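Local coordinates for protein peroxisomal catalase A (Saccharomyces cerevisiae, PDB 1A4E) that degrades hydrogen peroxide to water and oxygen with a heme cofactor, probably protecting yeast cells from the peroxide made by peroxisomal oxidases, at residues 189-194 with 224-229; 265-270 with 289-294. One frame throughout, in Å; residues are numbered along the deposited sequence.

Contact 1: 189-194 with 224-229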
loop_
_atom_site.group_PDB
_atom_site.type_symbol
_atom_site.label_atom_id
_atom_site.label_comp_id
_atom_site.label_asym_id
_atom_site.label_seq_id
_atom_site.Cartn_x
_atom_site.Cartn_y
_atom_site.Cartn_z
ATOM N N PRO B 189 28.614 22.323 -4.231
ATOM C CA PRO B 189 28.923 23.035 -2.991
ATOM C C PRO B 189 29.880 22.259 -2.101
ATOM O O PRO B 189 29.944 21.032 -2.171
ATOM C CB PRO B 189 27.597 23.249 -2.305
ATOM C CG PRO B 189 26.591 23.074 -3.402
ATOM C CD PRO B 189 27.199 21.976 -4.247
ATOM N N ALA B 190 30.632 22.957 -1.249
ATOM C CA ALA B 190 31.574 22.315 -0.334
ATOM C C ALA B 190 30.871 21.543 0.779
ATOM O O ALA B 190 31.403 20.587 1.348
ATOM C CB ALA B 190 32.468 23.362 0.309
ATOM N N ASN B 191 29.657 22.031 1.059
ATOM C CA ASN B 191 28.738 21.471 2.026
ATOM C C ASN B 191 27.428 22.255 2.010
ATOM O O ASN B 191 27.295 23.247 1.282
ATOM C CB ASN B 191 29.358 21.515 3.416
ATOM C CG ASN B 191 29.858 22.874 3.872
ATOM O OD1 ASN B 191 29.100 23.809 4.092
ATOM N ND2 ASN B 191 31.165 23.015 4.019
ATOM N N TYR B 192 26.438 21.828 2.809
ATOM C CA TYR B 192 25.135 22.482 2.884
ATOM C C TYR B 192 25.123 23.832 3.591
ATOM O O TYR B 192 24.226 24.652 3.381
ATOM C CB TYR B 192 24.141 21.552 3.580
ATOM C CG TYR B 192 23.812 20.300 2.779
ATOM C CD1 TYR B 192 23.502 20.410 1.420
ATOM C CD2 TYR B 192 23.818 19.045 3.401
ATOM C CE1 TYR B 192 23.203 19.274 0.676
ATOM C CE2 TYR B 192 23.521 17.902 2.656
ATOM C CZ TYR B 192 23.219 18.026 1.298
ATOM O OH TYR B 192 22.934 16.906 0.540
ATOM N N ARG B 193 26.137 24.065 4.428
ATOM C CA ARG B 193 26.285 25.322 5.152
ATOM C C ARG B 193 26.875 26.425 4.281
ATOM O O ARG B 193 26.894 27.589 4.667
ATOM C CB ARG B 193 27.186 25.097 6.349
ATOM C CG ARG B 193 26.607 24.092 7.327
ATOM C CD ARG B 193 27.688 23.353 8.088
ATOM N NE ARG B 193 28.601 24.259 8.750
ATOM C CZ ARG B 193 29.924 24.183 8.588
ATOM N NH1 ARG B 193 30.498 23.271 7.817
ATOM N NH2 ARG B 193 30.682 25.077 9.196
ATOM N N SER B 194 27.347 26.075 3.086
ATOM C CA SER B 194 28.028 27.011 2.216
ATOM C C SER B 194 27.287 27.289 0.915
ATOM O O SER B 194 27.916 27.502 -0.124
ATOM C CB SER B 194 29.414 26.451 1.931
ATOM O OG SER B 194 30.183 26.289 3.114
ATOM N N GLY B 224 29.204 31.932 3.981
ATOM C CA GLY B 224 29.813 32.269 2.705
ATOM C C GLY B 224 29.772 31.110 1.718
ATOM O O GLY B 224 29.763 29.941 2.111
ATOM N N ILE B 225 29.728 31.453 0.421
ATOM C CA ILE B 225 29.749 30.467 -0.641
ATOM C C ILE B 225 31.135 29.843 -0.737
ATOM O O ILE B 225 32.164 30.515 -0.821
ATOM C CB ILE B 225 29.353 31.144 -1.980
ATOM C CG1 ILE B 225 27.893 31.575 -1.932
ATOM C CG2 ILE B 225 29.574 30.181 -3.149
ATOM C CD1 ILE B 225 26.880 30.420 -1.835
ATOM N N LYS B 226 31.136 28.515 -0.690
ATOM C CA LYS B 226 32.352 27.738 -0.792
ATOM C C LYS B 226 31.964 26.527 -1.624
ATOM O O LYS B 226 30.930 25.897 -1.406
ATOM C CB LYS B 226 32.820 27.339 0.607
ATOM C CG LYS B 226 34.198 26.696 0.621
ATOM C CD LYS B 226 34.481 26.141 2.008
ATOM C CE LYS B 226 35.454 24.967 1.887
ATOM N NZ LYS B 226 35.369 24.104 3.058
ATOM N N ASN B 227 32.798 26.260 -2.635
ATOM C CA ASN B 227 32.576 25.200 -3.606
ATOM C C ASN B 227 33.782 24.285 -3.768
ATOM O O ASN B 227 34.908 24.560 -3.346
ATOM C CB ASN B 227 32.270 25.771 -4.989
ATOM C CG ASN B 227 31.071 26.692 -5.057
ATOM O OD1 ASN B 227 29.982 26.372 -4.585
ATOM N ND2 ASN B 227 31.247 27.855 -5.672
ATOM N N LEU B 228 33.479 23.158 -4.405
ATOM C CA LEU B 228 34.471 22.178 -4.776
ATOM C C LEU B 228 34.634 22.214 -6.292
ATOM O O LEU B 228 33.767 22.691 -7.038
ATOM C CB LEU B 228 34.032 20.771 -4.372
ATOM C CG LEU B 228 33.760 20.444 -2.911
ATOM C CD1 LEU B 228 33.253 19.019 -2.817
ATOM C CD2 LEU B 228 35.017 20.636 -2.077
ATOM N N THR B 229 35.803 21.738 -6.740
ATOM C CA THR B 229 36.017 21.524 -8.166
ATOM C C THR B 229 35.499 20.120 -8.443
ATOM O O THR B 229 35.380 19.313 -7.513
ATOM C CB THR B 229 37.519 21.632 -8.545
ATOM O OG1 THR B 229 38.255 20.672 -7.800
ATOM C CG2 THR B 229 38.050 23.031 -8.282
HETATM O O HOH W 1 31.864 28.497 3.966
#
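The flat peptide group of K226 is met by A190 from above its carbonyl plane: A190 N donates to K226 O at 3.0 Å, 35° out of that plane. A second flat group, the amide of N191, is approached similarly, S194 OG donating to OD1 from above the plane at 2.9 Å. In the catalase fold, a single antiparallel bridge pairs the loop between helix 176-182 and strand 197-198 with that between strand 212-221 and helix 230-239; P189 and N227 are its non-hydrogen-bonded pair, and T188 and L228 supply the backbone bonding on the far side. Beyond the bridge, K226 N reaches S194 O in a weak bond of 3.4 Å. K226 lies alongside A190. With CG anti to the backbone N (chi1 -171°) and the chain extended, its methylenes pass A190 CB, CE at 3.7 Å, so an exposed lysine shields a buried methyl. L228 CG rests 3.9 Å from A190 CA. R193 forms a salt bridge to D247, tying the first loop to helix 243-253. P189 is about 11 Å, side chain to side chain, from the active-site N129. One water donates to both S194 OG, at 2.9 Å, and G224 O, at 3.2 Å.

Contact 2: 265-270 with 289-294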
loop_
_atom_site.group_PDB
_atom_site.type_symbol
_atom_site.label_atom_id
_atom_site.label_comp_id
_atom_site.label_asym_id
_atom_site.label_seq_id
_atom_site.Cartn_x
_atom_site.Cartn_y
_atom_site.Cartn_z
ATOM N N GLN B 265 12.792 40.307 -2.507
ATOM C CA GLN B 265 12.687 41.321 -3.540
ATOM C C GLN B 265 11.194 41.478 -3.747
ATOM O O GLN B 265 10.475 40.489 -3.909
ATOM C CB GLN B 265 13.274 40.882 -4.858
ATOM C CG GLN B 265 14.780 40.835 -4.919
ATOM C CD GLN B 265 15.230 40.246 -6.244
ATOM O OE1 GLN B 265 14.938 39.087 -6.517
ATOM N NE2 GLN B 265 15.918 40.992 -7.114
ATOM N N THR B 266 10.690 42.709 -3.680
ATOM C CA THR B 266 9.286 42.948 -3.923
ATOM C C THR B 266 9.086 43.731 -5.207
ATOM O O THR B 266 10.003 44.357 -5.741
ATOM C CB THR B 266 8.654 43.698 -2.745
ATOM O OG1 THR B 266 9.406 44.874 -2.509
ATOM C CG2 THR B 266 8.618 42.834 -1.510
ATOM N N MET B 267 7.846 43.681 -5.687
ATOM C CA MET B 267 7.473 44.256 -6.963
ATOM C C MET B 267 5.963 44.393 -7.020
ATOM O O MET B 267 5.245 43.510 -6.559
ATOM C CB MET B 267 7.961 43.322 -8.062
ATOM C CG MET B 267 7.773 43.863 -9.438
ATOM S SD MET B 267 8.138 42.656 -10.716
ATOM C CE MET B 267 9.896 42.613 -10.567
ATOM N N THR B 268 5.447 45.493 -7.568
ATOM C CA THR B 268 4.008 45.637 -7.755
ATOM C C THR B 268 3.585 45.064 -9.105
ATOM O O THR B 268 4.408 44.640 -9.922
ATOM C CB THR B 268 3.595 47.128 -7.663
ATOM O OG1 THR B 268 4.254 47.843 -8.705
ATOM C CG2 THR B 268 3.918 47.702 -6.292
ATOM N N GLU B 269 2.277 45.034 -9.340
ATOM C CA GLU B 269 1.736 44.557 -10.604
ATOM C C GLU B 269 2.118 45.488 -11.765
ATOM O O GLU B 269 2.397 45.030 -12.875
ATOM C CB GLU B 269 0.239 44.451 -10.414
ATOM C CG GLU B 269 -0.476 43.710 -11.529
ATOM C CD GLU B 269 -1.987 43.596 -11.365
ATOM O OE1 GLU B 269 -2.579 44.263 -10.508
ATOM O OE2 GLU B 269 -2.583 42.823 -12.114
ATOM N N ARG B 270 2.171 46.806 -11.492
ATOM C CA ARG B 270 2.594 47.845 -12.434
ATOM C C ARG B 270 4.049 47.645 -12.851
ATOM O O ARG B 270 4.354 47.729 -14.043
ATOM C CB ARG B 270 2.376 49.206 -11.749
ATOM C CG ARG B 270 3.085 50.481 -12.223
ATOM C CD ARG B 270 2.826 51.476 -11.084
ATOM N NE ARG B 270 3.726 52.622 -10.929
ATOM C CZ ARG B 270 4.947 52.575 -10.352
ATOM N NH1 ARG B 270 5.481 51.447 -9.862
ATOM N NH2 ARG B 270 5.619 53.714 -10.179
ATOM N N GLY B 289 19.547 45.759 -8.903
ATOM C CA GLY B 289 19.755 47.199 -8.940
ATOM C C GLY B 289 18.434 47.918 -8.705
ATOM O O GLY B 289 18.284 48.699 -7.758
ATOM N N GLN B 290 17.445 47.524 -9.505
ATOM C CA GLN B 290 16.117 48.086 -9.442
ATOM C C GLN B 290 15.287 47.497 -8.322
ATOM O O GLN B 290 14.480 48.214 -7.727
ATOM C CB GLN B 290 15.411 47.850 -10.758
ATOM C CG GLN B 290 14.230 48.784 -10.892
ATOM C CD GLN B 290 13.442 48.646 -12.183
ATOM O OE1 GLN B 290 12.268 48.998 -12.184
ATOM N NE2 GLN B 290 13.973 48.110 -13.287
ATOM N N PHE B 291 15.460 46.198 -8.030
ATOM C CA PHE B 291 14.671 45.516 -7.007
ATOM C C PHE B 291 15.612 44.941 -5.962
ATOM O O PHE B 291 15.992 43.771 -6.019
ATOM C CB PHE B 291 13.834 44.384 -7.636
ATOM C CG PHE B 291 12.948 44.860 -8.775
ATOM C CD1 PHE B 291 11.799 45.600 -8.504
ATOM C CD2 PHE B 291 13.325 44.590 -10.095
ATOM C CE1 PHE B 291 11.026 46.080 -9.563
ATOM C CE2 PHE B 291 12.548 45.072 -11.146
ATOM C CZ PHE B 291 11.397 45.819 -10.880
ATOM N N PRO B 292 16.042 45.748 -4.990
ATOM C CA PRO B 292 17.090 45.400 -4.037
ATOM C C PRO B 292 16.650 44.355 -3.010
ATOM O O PRO B 292 15.461 44.078 -2.848
ATOM C CB PRO B 292 17.459 46.718 -3.401
ATOM C CG PRO B 292 16.694 47.773 -4.155
ATOM C CD PRO B 292 15.464 47.037 -4.634
ATOM N N LEU B 293 17.602 43.750 -2.295
ATOM C CA LEU B 293 17.267 42.777 -1.271
ATOM C C LEU B 293 16.897 43.494 0.016
ATOM O O LEU B 293 17.668 44.287 0.540
ATOM C CB LEU B 293 18.446 41.838 -1.013
ATOM C CG LEU B 293 18.962 40.981 -2.165
ATOM C CD1 LEU B 293 19.960 39.970 -1.633
ATOM C CD2 LEU B 293 17.819 40.247 -2.826
ATOM N N ARG B 294 15.664 43.274 0.460
ATOM C CA ARG B 294 15.170 43.838 1.703
ATOM C C ARG B 294 15.295 42.758 2.771
ATOM O O ARG B 294 14.905 41.615 2.520
ATOM C CB ARG B 294 13.730 44.252 1.487
ATOM C CG ARG B 294 13.085 44.796 2.740
ATOM C CD ARG B 294 11.695 45.313 2.466
ATOM N NE ARG B 294 11.098 45.668 3.736
ATOM C CZ ARG B 294 9.911 46.250 3.806
ATOM N NH1 ARG B 294 9.207 46.549 2.723
ATOM N NH2 ARG B 294 9.406 46.539 4.997
HETATM O O HOH W 2 12.858 44.853 -3.437
#
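Q265 NE2 is gripped by two backbone carbonyls, those of F291 and W286. The bond to F291 O is 3.0 Å long and fairly straight, 158° at the hydrogen; it lies in the plane of the carbonyl and almost in that of the glutamine amide. Because OE1 is hydrogen-bonded to H218, both ends of this buried amide are engaged, which should fix its rotation. The example illustrates how a buried polar side chain can anchor a loop that lacks regular structure. The amide of Q265 stands nearly perpendicular to the F291 ring, and Q265 CG touches L293 CD2 at 3.7 Å.

F291 points toward the strand and presents a ring with both faces in use. Over one face comes M267 CE, 3.6 Å from the ring centroid and 14° off the normal, a CH-pi contact; a bend at the last torsion of the methionine (chi3 -72°) folds the methyl over the ring. M267 SD stands oblique to the ring, at 4.9 Å from the centroid, adding a Met-aromatic contact. The opposite face receives Q290 CG near the rim. T266 O approaches obliquely, 3.5 Å from F291 CD1. A water links the backbones as well, accepting from T266 N at 3.1 Å and donating to P292 O at 2.8 Å.

The site lies at the end of strand 259-267 in the antiparallel catalase beta-barrel. That strand is flanked by 212-221, whose Q216 and Y214 bond to the backbones of Q265 and M267, and by 294-303, which R294 opens by pairing with I264. Segment 289-294, in the loop between helix 269-274 and strand 294-303, packs against the end of strand 259-267 just before the chain re-enters the sheet.

In the fold
Neither contact is wholly core or wholly surface: each sets buried residues beside an exposed one, and both join a loop to another part of the same chain. Contact 1 ties loop to loop largely through backbone bonds, with one lysine chain and a small methyl for packing. Contact 2 ties a loop to a barrel strand through side chains, a glutamine amide and a methionine-phenylalanine pair. Strand 212-221 relates them, since it leads into 224-229 and also pairs with the strand of contact 2. Their centres are 28 Å apart, and neither touches the heme. The water of contact 1 joins a side-chain hydroxyl to a backbone carbonyl, whereas that of contact 2 joins two backbone atoms.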